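PDB 4QHS: flagellar regulatory protein C from Vibrio cholerae, which probably hydrolyses ATP as a heptameric AAA+ activator of sigma-54-dependent transcription of flagellar genes. Local coordinates for residues Tyr228-Pro231 with Arg235-Asp238. Sequence-based numbering, arbitrary orientation.
Sequences YPWP and RELD
Glu-236 runs its aliphatic stem past the CE3-CZ3 edge of the Trp-230 indole, with CG 3.6 Å from Trp-230 CZ3. CB of Glu-236 lies in the indole plane, at the ring edge. CG is anti to the backbone N (chi1 -177°), and the chain runs on extended, which carries the carboxylate past the indole to the turn before the helix. There the two oxygens part ways. OE2 accepts a hydrogen bond from Tyr-228 OH, with 2.7 Å between OH and OE2. The hydroxyl comes in on the syn side but 32° out of the carboxylate plane. OE1 takes the backbone N-H of Gly-232 and sits 3.4 Å from Pro-231 CD, in van der Waals contact. With a partner on each oxygen, the rotation of the carboxylate is probably fixed. Its plane stands 73° from the phenol ring and nearly perpendicular to the indole.

The indole is covered on both faces. Tyr-228 CD2 lies over the centre of one face, and Leu-237 CB stands over the rim of the other. Leu-237 CD1 reaches Trp-230 CH2 at 3.6 Å. Trp-230 NE1 donates a hydrogen bond to Leu-225 O, near the end of helix 219-226, while Leu-237 packs on Leu-198 and Leu-202 of helix 195-208. Arg-235 and Glu-236 face a neighbouring subunit, where Arg-235 forms a salt bridge with Glu-172 and Glu-236 packs on Tyr-176.

YPWP and REL, joined by a short link, belong to the conserved lid sequence of sigma-54 activators, consistent with the sensor II region of the AAA+ fold. Here the turn is tied to the first turns of helix 233-247.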
loop_
_atom_site.group_PDB
_atom_site.type_symbol
_atom_site.label_atom_id
_atom_site.label_comp_id
_atom_site.label_asym_id
_atom_site.label_seq_id
_atom_site.Cartn_x
_atom_site.Cartn_y
_atom_site.Cartn_z
ATOM N N TYR A 228 -42.915 23.870 -17.041
ATOM C CA TYR A 228 -42.099 23.155 -16.110
ATOM C C TYR A 228 -40.703 23.335 -16.595
ATOM O O TYR A 228 -40.463 23.242 -17.775
ATOM C CB TYR A 228 -42.487 21.697 -16.131
ATOM C CG TYR A 228 -41.642 20.813 -15.277
ATOM C CD1 TYR A 228 -41.575 20.999 -13.935
ATOM C CD2 TYR A 228 -40.929 19.783 -15.820
ATOM C CE1 TYR A 228 -40.818 20.202 -13.157
ATOM C CE2 TYR A 228 -40.169 18.977 -15.042
ATOM C CZ TYR A 228 -40.116 19.190 -13.710
ATOM O OH TYR A 228 -39.371 18.402 -12.923
ATOM N N PRO A 229 -39.779 23.616 -15.697
ATOM C CA PRO A 229 -38.409 23.935 -16.096
ATOM C C PRO A 229 -37.585 22.787 -16.664
ATOM O O PRO A 229 -36.517 23.028 -17.159
ATOM C CB PRO A 229 -37.793 24.461 -14.818
ATOM C CG PRO A 229 -38.640 24.045 -13.793
ATOM C CD PRO A 229 -39.997 23.913 -14.289
ATOM N N TRP A 230 -38.085 21.569 -16.610
ATOM C CA TRP A 230 -37.409 20.405 -17.171
ATOM C C TRP A 230 -35.962 20.190 -16.777
ATOM O O TRP A 230 -35.107 20.102 -17.601
ATOM C CB TRP A 230 -37.572 20.351 -18.668
ATOM C CG TRP A 230 -38.956 20.226 -19.002
ATOM C CD1 TRP A 230 -39.745 21.176 -19.502
ATOM C CD2 TRP A 230 -39.772 19.085 -18.813
ATOM N NE1 TRP A 230 -40.997 20.715 -19.654
ATOM C CE2 TRP A 230 -41.046 19.423 -19.237
ATOM C CE3 TRP A 230 -39.544 17.809 -18.329
ATOM C CZ2 TRP A 230 -42.083 18.544 -19.204
ATOM C CZ3 TRP A 230 -40.558 16.951 -18.287
ATOM C CH2 TRP A 230 -41.821 17.305 -18.727
ATOM N N PRO A 231 -35.713 20.064 -15.496
ATOM C CA PRO A 231 -34.381 19.772 -15.004
ATOM C C PRO A 231 -33.728 18.592 -15.693
ATOM O O PRO A 231 -32.541 18.605 -15.861
ATOM C CB PRO A 231 -34.623 19.455 -13.538
ATOM C CG PRO A 231 -36.058 19.461 -13.350
ATOM C CD PRO A 231 -36.661 20.232 -14.407
ATOM N N ARG A 235 -35.026 13.450 -21.433
ATOM C CA ARG A 235 -35.209 12.173 -20.793
ATOM C C ARG A 235 -36.297 12.226 -19.779
ATOM O O ARG A 235 -36.970 11.268 -19.562
ATOM C CB ARG A 235 -33.927 11.717 -20.118
ATOM C CG ARG A 235 -32.884 11.267 -21.066
ATOM C CD ARG A 235 -31.961 10.308 -20.427
ATOM N NE ARG A 235 -31.051 10.972 -19.537
ATOM C CZ ARG A 235 -29.740 10.966 -19.680
ATOM N NH1 ARG A 235 -29.180 10.344 -20.687
ATOM N NH2 ARG A 235 -28.996 11.593 -18.813
ATOM N N GLU A 236 -36.434 13.369 -19.141
ATOM C CA GLU A 236 -37.457 13.562 -18.155
ATOM C C GLU A 236 -38.766 13.631 -18.879
ATOM O O GLU A 236 -39.727 13.092 -18.432
ATOM C CB GLU A 236 -37.213 14.824 -17.351
ATOM C CG GLU A 236 -38.196 15.048 -16.260
ATOM C CD GLU A 236 -37.857 16.218 -15.368
ATOM O OE1 GLU A 236 -37.150 17.123 -15.778
ATOM O OE2 GLU A 236 -38.303 16.247 -14.236
ATOM N N LEU A 237 -38.783 14.278 -20.022
ATOM C CA LEU A 237 -40.005 14.458 -20.768
ATOM C C LEU A 237 -40.482 13.124 -21.250
ATOM O O LEU A 237 -41.641 12.820 -21.173
ATOM C CB LEU A 237 -39.805 15.410 -21.933
ATOM C CG LEU A 237 -40.963 15.578 -22.895
ATOM C CD1 LEU A 237 -42.115 16.174 -22.174
ATOM C CD2 LEU A 237 -40.585 16.463 -24.011
ATOM N N ASP A 238 -39.557 12.326 -21.720
ATOM C CA ASP A 238 -39.886 11.013 -22.166
ATOM C C ASP A 238 -40.554 10.277 -21.043
ATOM O O ASP A 238 -41.549 9.645 -21.242
ATOM C CB ASP A 238 -38.656 10.270 -22.625
ATOM C CG ASP A 238 -38.916 9.422 -23.818
ATOM O OD1 ASP A 238 -39.807 8.582 -23.764
ATOM O OD2 ASP A 238 -38.231 9.582 -24.826
#